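Local coordinates for protein hypothetical sugar kinase (Cytophaga hutchinsonii, PDB 3R8E) that probably phosphorylates a sugar as a kinase of the ROK family, built on the ribonuclease H-like fold, at residues Y136-I148 against V156-I168. Residues are numbered along the deposited sequence; the frame is centred on the assembly and turned at random.
Sequences YYFGENKRMQTFI and VGSGVMMNGKLFI
Selenomethionine Met161 sets its CE methyl over the centre of one face of the Tyr136 ring, 3.7 Å from the ring centroid and nearly on the normal, a CH-pi contact; SE, oblique to the ring, makes it Met-aromatic as well. It joins the end of helix 127-138 to the beta hairpin of strands 147-152 and 156-162, part of the mixed sheet of a ribonuclease H-like domain. The Met161 chain is bent at both chi2 and chi3; the bends bring CE over the ring, and the two side chains cross at about a right angle. Lower down the same side chain, CG lies 3.5 Å from CE2 of Phe147, its hydrogen-bonded partner on the neighbouring strand, and the two side chains run alongside, pointing the same way. Met161 thus touches both aromatic side chains, on a sheet face shared with Phe147. The backbones close the pair with Phe147 N to Met161 O and Met161 N to Phe147 O, both 3.0 Å. On the other face, CG1 of Ile148 rests 3.6 Å from CG2 of Val160, a non-hydrogen-bonded pair covered by helix 235-259 through Ile255 and Met259. Just before Phe147, Gln145 and Thr146 meet the type I' turn from Met162 to Lys165. Gly164 N gives Gln145 O a nearly straight bond of 2.9 Å, and Gly164 CA lies 3.7 Å from Tyr136 OH. Asn163 ND2 also bonds to Gly170 O of the second subunit. Thr146 OG1, beside its own backbone N and anti to the carbonyl carbon (chi1 -55°), accepts the backbone N-H of Asn163 at 3.0 Å, 164° at the hydrogen.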
loop_
_atom_site.group_PDB
_atom_site.type_symbol
_atom_site.label_atom_id
_atom_site.label_comp_id
_atom_site.label_asym_id
_atom_site.label_seq_id
_atom_site.Cartn_x
_atom_site.Cartn_y
_atom_site.Cartn_z
ATOM N N TYR A 136 -18.395 -2.814 -7.115
ATOM C CA TYR A 136 -18.289 -1.701 -8.053
ATOM C C TYR A 136 -19.413 -1.732 -9.100
ATOM O O TYR A 136 -19.943 -0.679 -9.445
ATOM C CB TYR A 136 -16.911 -1.731 -8.746
ATOM C CG TYR A 136 -16.719 -0.643 -9.784
ATOM C CD1 TYR A 136 -16.423 0.663 -9.407
ATOM C CD2 TYR A 136 -16.838 -0.920 -11.144
ATOM C CE1 TYR A 136 -16.232 1.665 -10.358
ATOM C CE2 TYR A 136 -16.667 0.076 -12.104
ATOM C CZ TYR A 136 -16.371 1.371 -11.705
ATOM O OH TYR A 136 -16.194 2.359 -12.646
ATOM N N TYR A 137 -19.783 -2.918 -9.601
ATOM C CA TYR A 137 -20.826 -2.970 -10.629
ATOM C C TYR A 137 -22.234 -3.123 -10.086
ATOM O O TYR A 137 -23.176 -2.667 -10.745
ATOM C CB TYR A 137 -20.567 -4.128 -11.610
ATOM C CG TYR A 137 -19.415 -3.903 -12.568
ATOM C CD1 TYR A 137 -19.286 -2.705 -13.270
ATOM C CD2 TYR A 137 -18.500 -4.915 -12.835
ATOM C CE1 TYR A 137 -18.237 -2.498 -14.164
ATOM C CE2 TYR A 137 -17.452 -4.724 -13.737
ATOM C CZ TYR A 137 -17.322 -3.513 -14.396
ATOM O OH TYR A 137 -16.285 -3.320 -15.278
ATOM N N PHE A 138 -22.410 -3.808 -8.936
ATOM C CA PHE A 138 -23.764 -4.149 -8.494
ATOM C C PHE A 138 -24.145 -3.769 -7.056
ATOM O O PHE A 138 -25.322 -3.900 -6.705
ATOM C CB PHE A 138 -23.967 -5.669 -8.658
ATOM C CG PHE A 138 -23.579 -6.237 -10.006
ATOM C CD1 PHE A 138 -24.373 -6.022 -11.127
ATOM C CD2 PHE A 138 -22.419 -6.990 -10.153
ATOM C CE1 PHE A 138 -24.023 -6.566 -12.369
ATOM C CE2 PHE A 138 -22.066 -7.529 -11.396
ATOM C CZ PHE A 138 -22.868 -7.311 -12.495
ATOM N N GLY A 139 -23.188 -3.311 -6.255
ATOM C CA GLY A 139 -23.440 -2.965 -4.859
ATOM C C GLY A 139 -24.202 -1.674 -4.618
ATOM O O GLY A 139 -24.563 -0.962 -5.562
ATOM N N GLU A 140 -24.433 -1.359 -3.325
ATOM C CA GLU A 140 -25.132 -0.143 -2.894
ATOM C C GLU A 140 -24.270 1.119 -3.089
ATOM O O GLU A 140 -24.775 2.229 -2.930
ATOM C CB GLU A 140 -25.618 -0.265 -1.442
ATOM C CG GLU A 140 -26.929 -1.032 -1.322
ATOM C CD GLU A 140 -28.100 -0.435 -2.080
ATOM O OE1 GLU A 140 -28.648 0.592 -1.620
ATOM O OE2 GLU A 140 -28.449 -0.975 -3.154
ATOM N N ASN A 141 -22.984 0.953 -3.428
ATOM C CA ASN A 141 -22.088 2.063 -3.736
ATOM C C ASN A 141 -21.499 1.823 -5.114
ATOM O O ASN A 141 -20.338 2.143 -5.356
ATOM C CB ASN A 141 -20.996 2.220 -2.670
ATOM C CG ASN A 141 -21.480 2.836 -1.387
ATOM O OD1 ASN A 141 -21.522 2.182 -0.345
ATOM N ND2 ASN A 141 -21.816 4.121 -1.421
ATOM N N LYS A 142 -22.316 1.259 -6.029
ATOM C CA LYS A 142 -21.880 0.952 -7.386
ATOM C C LYS A 142 -21.335 2.199 -8.091
ATOM O O LYS A 142 -21.838 3.317 -7.896
ATOM C CB LYS A 142 -22.978 0.275 -8.223
ATOM C CG LYS A 142 -24.248 1.077 -8.445
ATOM C CD LYS A 142 -25.080 0.460 -9.565
ATOM C CE LYS A 142 -26.270 1.314 -9.921
ATOM N NZ LYS A 142 -26.997 0.775 -11.101
ATOM N N ARG A 143 -20.247 1.989 -8.852
ATOM C CA ARG A 143 -19.521 2.979 -9.652
ATOM C C ARG A 143 -18.689 3.960 -8.791
ATOM O O ARG A 143 -18.053 4.859 -9.350
ATOM C CB ARG A 143 -20.430 3.731 -10.648
ATOM C CG ARG A 143 -21.049 2.841 -11.731
ATOM C CD ARG A 143 -20.054 2.434 -12.807
ATOM N NE ARG A 143 -20.614 1.433 -13.714
ATOM C CZ ARG A 143 -19.993 0.964 -14.793
ATOM N NH1 ARG A 143 -18.783 1.406 -15.117
ATOM N NH2 ARG A 143 -20.579 0.055 -15.560
HETATM N N MSE A 144 -18.619 3.741 -7.458
HETATM C CA MSE A 144 -17.712 4.496 -6.579
HETATM C C MSE A 144 -16.317 4.220 -7.137
HETATM O O MSE A 144 -15.950 3.053 -7.280
HETATM C CB MSE A 144 -17.868 4.029 -5.131
HETATM C CG MSE A 144 -16.976 4.779 -4.152
HETATM SE SE MSE A 144 -17.580 4.544 -2.320
HETATM C CE MSE A 144 -17.398 2.684 -2.102
ATOM N N GLN A 145 -15.602 5.269 -7.567
ATOM C CA GLN A 145 -14.367 5.118 -8.331
ATOM C C GLN A 145 -13.162 4.592 -7.556
ATOM O O GLN A 145 -12.375 3.830 -8.123
ATOM C CB GLN A 145 -13.988 6.451 -8.995
ATOM C CG GLN A 145 -14.983 6.905 -10.076
ATOM C CD GLN A 145 -15.093 5.954 -11.246
ATOM O OE1 GLN A 145 -16.039 5.166 -11.365
ATOM N NE2 GLN A 145 -14.153 6.029 -12.160
ATOM N N THR A 146 -12.971 5.044 -6.312
ATOM C CA THR A 146 -11.780 4.681 -5.546
ATOM C C THR A 146 -12.175 4.207 -4.155
ATOM O O THR A 146 -12.653 5.002 -3.346
ATOM C CB THR A 146 -10.820 5.886 -5.510
ATOM O OG1 THR A 146 -10.552 6.288 -6.863
ATOM C CG2 THR A 146 -9.502 5.577 -4.782
ATOM N N PHE A 147 -11.977 2.907 -3.882
ATOM C CA PHE A 147 -12.315 2.336 -2.578
ATOM C C PHE A 147 -11.622 1.019 -2.338
ATOM O O PHE A 147 -11.163 0.370 -3.277
ATOM C CB PHE A 147 -13.847 2.124 -2.435
ATOM C CG PHE A 147 -14.457 1.051 -3.310
ATOM C CD1 PHE A 147 -14.572 -0.260 -2.855
ATOM C CD2 PHE A 147 -14.975 1.365 -4.561
ATOM C CE1 PHE A 147 -15.155 -1.247 -3.656
ATOM C CE2 PHE A 147 -15.575 0.379 -5.353
ATOM C CZ PHE A 147 -15.652 -0.923 -4.896
ATOM N N ILE A 148 -11.619 0.591 -1.075
ATOM C CA ILE A 148 -11.147 -0.726 -0.668
ATOM C C ILE A 148 -12.332 -1.496 -0.100
ATOM O O ILE A 148 -13.122 -0.939 0.670
ATOM C CB ILE A 148 -9.944 -0.713 0.339
ATOM C CG1 ILE A 148 -9.450 -2.163 0.617
ATOM C CG2 ILE A 148 -10.311 -0.015 1.663
ATOM C CD1 ILE A 148 -8.094 -2.268 1.286
ATOM N N VAL A 156 -8.706 -12.608 5.841
ATOM C CA VAL A 156 -9.000 -11.218 5.505
ATOM C C VAL A 156 -8.629 -11.026 4.044
ATOM O O VAL A 156 -7.461 -11.153 3.673
ATOM C CB VAL A 156 -8.320 -10.179 6.443
ATOM C CG1 VAL A 156 -8.564 -8.747 5.955
ATOM C CG2 VAL A 156 -8.817 -10.337 7.874
ATOM N N GLY A 157 -9.644 -10.788 3.229
ATOM C CA GLY A 157 -9.473 -10.557 1.804
ATOM C C GLY A 157 -9.710 -9.096 1.495
ATOM O O GLY A 157 -10.442 -8.416 2.226
ATOM N N SER A 158 -9.080 -8.593 0.426
ATOM C CA SER A 158 -9.265 -7.204 0.026
ATOM C C SER A 158 -9.141 -7.036 -1.469
ATOM O O SER A 158 -8.390 -7.758 -2.119
ATOM C CB SER A 158 -8.272 -6.285 0.732
ATOM O OG SER A 158 -6.940 -6.717 0.518
ATOM N N GLY A 159 -9.880 -6.073 -1.983
ATOM C CA GLY A 159 -9.879 -5.703 -3.383
ATOM C C GLY A 159 -9.975 -4.200 -3.426
ATOM O O GLY A 159 -10.657 -3.607 -2.584
ATOM N N VAL A 160 -9.279 -3.567 -4.378
ATOM C CA VAL A 160 -9.301 -2.110 -4.474
ATOM C C VAL A 160 -9.636 -1.652 -5.880
ATOM O O VAL A 160 -9.029 -2.115 -6.850
ATOM C CB VAL A 160 -7.939 -1.496 -4.013
ATOM C CG1 VAL A 160 -7.857 -0.006 -4.342
ATOM C CG2 VAL A 160 -7.700 -1.718 -2.526
HETATM N N MSE A 161 -10.579 -0.698 -5.972
HETATM C CA MSE A 161 -10.881 0.023 -7.202
HETATM C C MSE A 161 -10.135 1.339 -7.096
HETATM O O MSE A 161 -10.174 1.969 -6.033
HETATM C CB MSE A 161 -12.396 0.265 -7.396
HETATM C CG MSE A 161 -13.220 -1.007 -7.520
HETATM SE SE MSE A 161 -12.753 -2.149 -9.022
HETATM C CE MSE A 161 -13.102 -0.897 -10.465
HETATM N N MSE A 162 -9.432 1.739 -8.154
HETATM C CA MSE A 162 -8.725 3.012 -8.173
HETATM C C MSE A 162 -9.043 3.731 -9.470
HETATM O O MSE A 162 -8.719 3.235 -10.553
HETATM C CB MSE A 162 -7.215 2.822 -7.988
HETATM C CG MSE A 162 -6.478 4.129 -7.852
HETATM SE SE MSE A 162 -4.729 3.864 -7.129
HETATM C CE MSE A 162 -5.270 3.572 -5.256
ATOM N N ASN A 163 -9.721 4.888 -9.350
ATOM C CA ASN A 163 -10.164 5.723 -10.473
ATOM C C ASN A 163 -10.979 4.865 -11.478
ATOM O O ASN A 163 -10.787 4.961 -12.693
ATOM C CB ASN A 163 -8.965 6.441 -11.143
ATOM C CG ASN A 163 -7.990 7.047 -10.159
ATOM O OD1 ASN A 163 -6.859 6.594 -10.027
ATOM N ND2 ASN A 163 -8.419 8.051 -9.410
ATOM N N GLY A 164 -11.850 4.010 -10.933
ATOM C CA GLY A 164 -12.735 3.134 -11.697
ATOM C C GLY A 164 -12.090 1.943 -12.371
ATOM O O GLY A 164 -12.723 1.304 -13.218
ATOM N N LYS A 165 -10.840 1.616 -11.986
ATOM C CA LYS A 165 -10.099 0.475 -12.531
ATOM C C LYS A 165 -9.655 -0.426 -11.399
ATOM O O LYS A 165 -9.234 0.076 -10.353
ATOM C CB LYS A 165 -8.875 0.939 -13.347
ATOM C CG LYS A 165 -9.187 1.835 -14.553
ATOM C CD LYS A 165 -9.613 1.048 -15.789
ATOM C CE LYS A 165 -9.970 1.967 -16.934
ATOM N NZ LYS A 165 -10.417 1.207 -18.130
ATOM N N LEU A 166 -9.728 -1.747 -11.603
ATOM C CA LEU A 166 -9.290 -2.700 -10.589
ATOM C C LEU A 166 -7.778 -2.569 -10.373
ATOM O O LEU A 166 -7.013 -2.607 -11.342
ATOM C CB LEU A 166 -9.665 -4.140 -10.997
ATOM C CG LEU A 166 -9.351 -5.255 -9.990
ATOM C CD1 LEU A 166 -10.225 -5.138 -8.725
ATOM C CD2 LEU A 166 -9.548 -6.626 -10.631
ATOM N N PHE A 167 -7.365 -2.365 -9.110
ATOM C CA PHE A 167 -5.954 -2.265 -8.745
ATOM C C PHE A 167 -5.382 -3.670 -8.632
ATOM O O PHE A 167 -5.863 -4.471 -7.831
ATOM C CB PHE A 167 -5.778 -1.483 -7.428
ATOM C CG PHE A 167 -4.329 -1.398 -6.990
ATOM C CD1 PHE A 167 -3.477 -0.444 -7.533
ATOM C CD2 PHE A 167 -3.810 -2.300 -6.067
ATOM C CE1 PHE A 167 -2.134 -0.378 -7.143
ATOM C CE2 PHE A 167 -2.466 -2.237 -5.681
ATOM C CZ PHE A 167 -1.644 -1.272 -6.214
ATOM N N ILE A 168 -4.353 -3.970 -9.421
ATOM C CA ILE A 168 -3.783 -5.318 -9.401
ATOM C C ILE A 168 -2.358 -5.335 -8.826
ATOM O O ILE A 168 -1.856 -6.407 -8.501
ATOM C CB ILE A 168 -3.850 -5.991 -10.803
ATOM C CG1 ILE A 168 -3.005 -5.240 -11.857
ATOM C CG2 ILE A 168 -5.321 -6.187 -11.258
ATOM C CD1 ILE A 168 -2.701 -6.042 -13.136
#